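Local atomic coordinates of LPXTG-motif cell wall anchor domain protein (Mobiluncus mulieris, PDB entry 5U5O), a protein that probably mediates bacterial adhesion as a giant cell-wall-anchored surface protein, this piece being two Ig-like domains that contain intramolecular covalent cross-links. Residues L173-T178 and A192-T197; V187-A192 and L211-E216. All blocks are in the same frame, centred on the assembly; numbering follows the deposited sequence. Where two conformers were deposited one is given.

Interaction 1: residues L173-T178 and A192-T197; sequences LTKTVT and ASYKFT
Lys175 NZ lies over a face of the Tyr194 ring, 4.1 Å from NZ to the ring centroid and 13° off the ring normal. The same atom donates a long, bent hydrogen bond to Thr176 O, 3.3 Å from NZ, with NZ tilted out of the carbonyl plane. It is also joined covalently to Asn288 CG, an isopeptide bond. NZ sits where a cation-pi partner would, but as an amide nitrogen it should carry no ammonium charge, so the contact is better read as an amide over the ring. The lysine chain bends at its second torsion (chi2 62°) and again at its fourth, which lays CE over the same tyrosine face, 3.7 Å from Tyr194 CG. On its way it passes the Phe196 ring, where Lys175 CD meets the ring edge 3.8 Å from Phe196 CZ. Leu173 CD2 lies over one face of that phenyl ring in a CH-pi contact, 3.7 Å from the ring centroid. The side chains of Val177 and Tyr194 cross at about a right angle, and Val177 CG2 comes 3.6 Å from Tyr194 OH. All five side chains are buried. Glu232 of strand 226-232 packs against Lys175 and both rings. Phe209 adds to the Leu173 and Phe196 side.

The strands run at 136° to each other, 9.5 Å apart, in two sheets that face each other. A lysine on a strand parallel to the one carrying its asparagine, with an acidic side chain and aromatic rings packed around the link, is consistent with the isopeptide site of a CnaB-like Ig domain.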
# COMPACT_ATOMS: atom_id res chain seq x y z
N LEU A 173 -18.74 -11.93 -10.96
CA LEU A 173 -19.70 -13.01 -10.74
C LEU A 173 -20.69 -12.94 -11.87
O LEU A 173 -21.28 -11.91 -12.13
CB LEU A 173 -20.43 -12.80 -9.40
CG LEU A 173 -21.49 -13.87 -9.08
CD1 LEU A 173 -20.91 -15.29 -8.97
CD2 LEU A 173 -22.25 -13.46 -7.82
N THR A 174 -20.91 -14.09 -12.51
CA THR A 174 -21.89 -14.27 -13.60
C THR A 174 -22.90 -15.32 -13.14
O THR A 174 -22.51 -16.31 -12.49
CB THR A 174 -21.19 -14.75 -14.88
OG1 THR A 174 -20.22 -13.78 -15.29
CG2 THR A 174 -22.16 -14.96 -16.04
N LYS A 175 -24.17 -15.10 -13.44
CA LYS A 175 -25.24 -16.07 -13.13
C LYS A 175 -25.65 -16.83 -14.37
O LYS A 175 -25.94 -16.23 -15.40
CB LYS A 175 -26.49 -15.39 -12.57
CG LYS A 175 -27.55 -16.36 -12.03
CD LYS A 175 -26.99 -17.17 -10.88
CE LYS A 175 -27.97 -17.85 -9.97
NZ LYS A 175 -28.63 -19.03 -10.59
N THR A 176 -25.70 -18.17 -14.28
CA THR A 176 -26.29 -19.03 -15.34
C THR A 176 -27.38 -19.86 -14.71
O THR A 176 -27.49 -19.97 -13.49
CB THR A 176 -25.24 -19.93 -16.01
OG1 THR A 176 -24.62 -20.73 -15.01
CG2 THR A 176 -24.17 -19.08 -16.68
N VAL A 177 -28.16 -20.52 -15.58
CA VAL A 177 -29.34 -21.30 -15.15
C VAL A 177 -29.46 -22.55 -16.04
O VAL A 177 -29.33 -22.42 -17.24
CB VAL A 177 -30.65 -20.48 -15.27
CG1 VAL A 177 -31.90 -21.32 -15.00
CG2 VAL A 177 -30.63 -19.28 -14.34
N THR A 178 -29.78 -23.67 -15.42
CA THR A 178 -30.18 -24.87 -16.16
C THR A 178 -31.39 -25.46 -15.47
O THR A 178 -31.61 -25.25 -14.28
CB THR A 178 -29.04 -25.92 -16.23
OG1 THR A 178 -28.69 -26.34 -14.92
CG2 THR A 178 -27.84 -25.36 -16.94
N ALA A 192 -36.43 -13.63 -13.91
CA ALA A 192 -35.98 -14.14 -12.63
C ALA A 192 -34.77 -13.32 -12.18
O ALA A 192 -33.90 -12.98 -12.98
CB ALA A 192 -35.62 -15.61 -12.74
N SER A 193 -34.76 -13.00 -10.89
CA SER A 193 -33.75 -12.15 -10.30
C SER A 193 -33.10 -12.84 -9.12
O SER A 193 -33.79 -13.23 -8.19
CB SER A 193 -34.42 -10.87 -9.84
OG SER A 193 -33.56 -10.02 -9.12
N TYR A 194 -31.79 -13.04 -9.20
CA TYR A 194 -31.06 -13.85 -8.24
C TYR A 194 -30.21 -12.95 -7.35
O TYR A 194 -29.37 -12.19 -7.85
CB TYR A 194 -30.21 -14.88 -9.00
CG TYR A 194 -31.03 -15.77 -9.96
CD1 TYR A 194 -31.77 -16.84 -9.45
CD2 TYR A 194 -31.17 -15.45 -11.30
CE1 TYR A 194 -32.53 -17.65 -10.30
CE2 TYR A 194 -31.92 -16.29 -12.17
CZ TYR A 194 -32.63 -17.33 -11.62
OH TYR A 194 -33.41 -18.19 -12.42
N LYS A 195 -30.44 -13.06 -6.06
CA LYS A 195 -29.84 -12.14 -5.09
C LYS A 195 -28.56 -12.70 -4.53
O LYS A 195 -28.52 -13.85 -4.07
CB LYS A 195 -30.80 -11.87 -3.95
CG LYS A 195 -30.25 -10.90 -2.93
CD LYS A 195 -31.19 -10.76 -1.75
CE LYS A 195 -30.55 -10.02 -0.59
NZ LYS A 195 -31.55 -9.77 0.48
N PHE A 196 -27.51 -11.87 -4.52
CA PHE A 196 -26.21 -12.24 -4.03
C PHE A 196 -25.69 -11.21 -3.04
O PHE A 196 -26.01 -10.01 -3.11
CB PHE A 196 -25.20 -12.34 -5.16
CG PHE A 196 -25.41 -13.56 -6.01
CD1 PHE A 196 -24.81 -14.76 -5.68
CD2 PHE A 196 -26.23 -13.50 -7.12
CE1 PHE A 196 -25.01 -15.89 -6.46
CE2 PHE A 196 -26.45 -14.64 -7.90
CZ PHE A 196 -25.81 -15.82 -7.57
N THR A 197 -24.86 -11.70 -2.13
CA THR A 197 -24.07 -10.88 -1.23
C THR A 197 -22.64 -11.32 -1.31
O THR A 197 -22.35 -12.52 -1.14
CB THR A 197 -24.59 -10.99 0.21
OG1 THR A 197 -25.99 -10.69 0.22
CG2 THR A 197 -23.89 -10.03 1.14

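Interaction 2: residues V187-A192 and L211-E216; sequences VARPEA and LKEGEE
Arg189 grips Glu213 side-on with two nitrogens, one to each carboxylate oxygen. Arg189 NE donates to Glu213 OE1 at 2.9 Å and almost straight, 171° at the hydrogen. This oxygen offers its syn lone pair and lies in the guanidinium plane. The second bond, from Arg189 NH2 to Glu213 OE2, is 3.0 Å long and more bent. The guanidinium and carboxylate planes are 25° apart, so the salt bridge is nearly flat. Both chains are extended. Arg189 has CG anti to the backbone N (chi1 -176°) and runs straight on to NE, which carries the guanidinium out to the carboxylate.

The second shell is water. One water lies between Arg189 O and Glu213 OE1, 3.0 Å from the latter atom. Another accepts from Glu213 N at 2.9 Å. It also sits 2.9 Å from Arg189 O and 2.8 Å from Ala192 O, so it ties the two backbones together. Next to it Lys212 lays its aliphatic chain along the loop, with Lys212 CG 3.4 Å from Ala192 O. Glu191 runs alongside Lys212 and points the same way, though their charged ends do not touch.

Further out, bonds within each segment shape the loop and the turn. Residues 189-191 form a short 3-10 turn, fastened by the Glu191 N to Ala188 O bond. Lys212 N donates to Glu215 OE1 from above the carboxylate plane, and Glu215 N bonds back to Lys212 O. Trp180 packs on Arg189 and Ala192, and Val177 packs against both Arg189 and Glu213. Residues Lys212 to Glu215 make a type II beta turn with Gly214 at its third position, the usual place for glycine, and this turn carries the chain from strand 205-212 to strand 216-223 in the facing sheet.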
# COMPACT_ATOMS: atom_id res chain seq x y z
N VAL A 187 -42.35 -16.99 -12.20
CA VAL A 187 -42.01 -15.82 -12.99
C VAL A 187 -41.54 -16.29 -14.35
O VAL A 187 -41.21 -17.47 -14.53
CB VAL A 187 -40.86 -14.98 -12.36
CG1 VAL A 187 -41.32 -14.29 -11.08
CG2 VAL A 187 -39.60 -15.81 -12.14
N ALA A 188 -41.46 -15.35 -15.29
CA ALA A 188 -40.85 -15.65 -16.59
C ALA A 188 -39.35 -15.82 -16.40
O ALA A 188 -38.71 -15.06 -15.66
CB ALA A 188 -41.13 -14.54 -17.59
N ARG A 189 -38.78 -16.81 -17.07
CA ARG A 189 -37.36 -17.10 -16.95
C ARG A 189 -36.44 -15.87 -17.09
O ARG A 189 -35.57 -15.69 -16.25
CB ARG A 189 -36.96 -18.22 -17.93
CG ARG A 189 -35.52 -18.67 -17.82
CD ARG A 189 -35.24 -19.84 -18.74
NE ARG A 189 -33.84 -20.20 -18.60
CZ ARG A 189 -33.30 -21.35 -19.02
NH1 ARG A 189 -34.03 -22.31 -19.61
NH2 ARG A 189 -32.01 -21.56 -18.81
N PRO A 190 -36.64 -15.00 -18.12
CA PRO A 190 -35.72 -13.86 -18.28
C PRO A 190 -35.95 -12.75 -17.25
O PRO A 190 -35.15 -11.82 -17.18
CB PRO A 190 -36.02 -13.32 -19.68
CG PRO A 190 -36.93 -14.29 -20.32
CD PRO A 190 -37.54 -15.18 -19.28
N GLU A 191 -37.02 -12.85 -16.46
CA GLU A 191 -37.28 -11.89 -15.39
C GLU A 191 -36.86 -12.38 -14.02
O GLU A 191 -36.85 -11.60 -13.06
CB GLU A 191 -38.77 -11.53 -15.37
CG GLU A 191 -39.22 -10.77 -16.61
CD GLU A 191 -38.44 -9.49 -16.85
OE1 GLU A 191 -38.04 -8.82 -15.86
OE2 GLU A 191 -38.22 -9.14 -18.03
N ALA A 192 -36.43 -13.63 -13.91
CA ALA A 192 -35.98 -14.14 -12.63
C ALA A 192 -34.77 -13.32 -12.18
O ALA A 192 -33.90 -12.98 -12.98
CB ALA A 192 -35.62 -15.61 -12.74
N LEU A 211 -28.66 -10.39 -9.91
CA LEU A 211 -28.33 -10.74 -11.28
C LEU A 211 -29.48 -11.50 -11.90
O LEU A 211 -30.00 -12.46 -11.31
CB LEU A 211 -27.10 -11.65 -11.34
CG LEU A 211 -25.81 -11.06 -10.79
CD1 LEU A 211 -24.73 -12.14 -10.79
CD2 LEU A 211 -25.35 -9.87 -11.61
N LYS A 212 -29.90 -11.07 -13.08
CA LYS A 212 -30.70 -11.94 -13.94
C LYS A 212 -29.79 -12.97 -14.62
O LYS A 212 -28.57 -12.89 -14.63
CB LYS A 212 -31.50 -11.14 -14.97
CG LYS A 212 -32.46 -10.16 -14.31
CD LYS A 212 -33.43 -9.49 -15.26
CE LYS A 212 -34.47 -8.70 -14.48
NZ LYS A 212 -33.87 -7.71 -13.56
N GLU A 213 -30.41 -14.00 -15.19
CA GLU A 213 -29.66 -15.02 -15.92
C GLU A 213 -28.81 -14.35 -16.98
O GLU A 213 -29.31 -13.53 -17.75
CB GLU A 213 -30.64 -16.02 -16.54
CG GLU A 213 -29.97 -17.11 -17.36
CD GLU A 213 -30.95 -18.14 -17.90
OE1 GLU A 213 -32.15 -18.11 -17.58
OE2 GLU A 213 -30.48 -19.04 -18.65
N GLY A 214 -27.52 -14.70 -17.00
CA GLY A 214 -26.58 -14.16 -17.98
C GLY A 214 -25.92 -12.84 -17.62
O GLY A 214 -24.99 -12.41 -18.32
N GLU A 215 -26.38 -12.19 -16.56
CA GLU A 215 -25.78 -10.94 -16.10
C GLU A 215 -24.55 -11.16 -15.25
O GLU A 215 -24.34 -12.24 -14.69
CB GLU A 215 -26.82 -10.10 -15.33
CG GLU A 215 -27.97 -9.63 -16.20
CD GLU A 215 -28.90 -8.65 -15.51
OE1 GLU A 215 -29.01 -8.65 -14.26
OE2 GLU A 215 -29.57 -7.89 -16.24
N GLU A 216 -23.71 -10.13 -15.17
CA GLU A 216 -22.51 -10.13 -14.35
C GLU A 216 -22.40 -8.87 -13.48
O GLU A 216 -23.01 -7.84 -13.77
CB GLU A 216 -21.25 -10.27 -15.21
CG GLU A 216 -21.04 -9.18 -16.23
CD GLU A 216 -19.73 -9.33 -16.98
OE1 GLU A 216 -19.64 -10.21 -17.85
OE2 GLU A 216 -18.80 -8.54 -16.70
O HOH W 1 -33.67 -17.47 -15.07
O HOH W 2 -33.29 -14.02 -15.46

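How the interactions relate
Interactions 1 and 2 share Ala192, and their centres are about 7 Å apart. Interaction 1 lies between the two sheets, where the isopeptide link is buried. Interaction 2 ties together the loop and turn at the edge of the same domain. Backbone contacts join them: Lys175 O to Gly214 N at 2.7 Å and Tyr194 O to Leu211 N at 2.8 Å are both probable hydrogen bonds. The cross-linked lysine therefore probably also anchors the type II turn through its main chain. Val177 lies between the two contacts, with Val177 O packed 3.2 Å from Arg189 NH2. Trp180 also reaches both, touching Tyr194 in interaction 1.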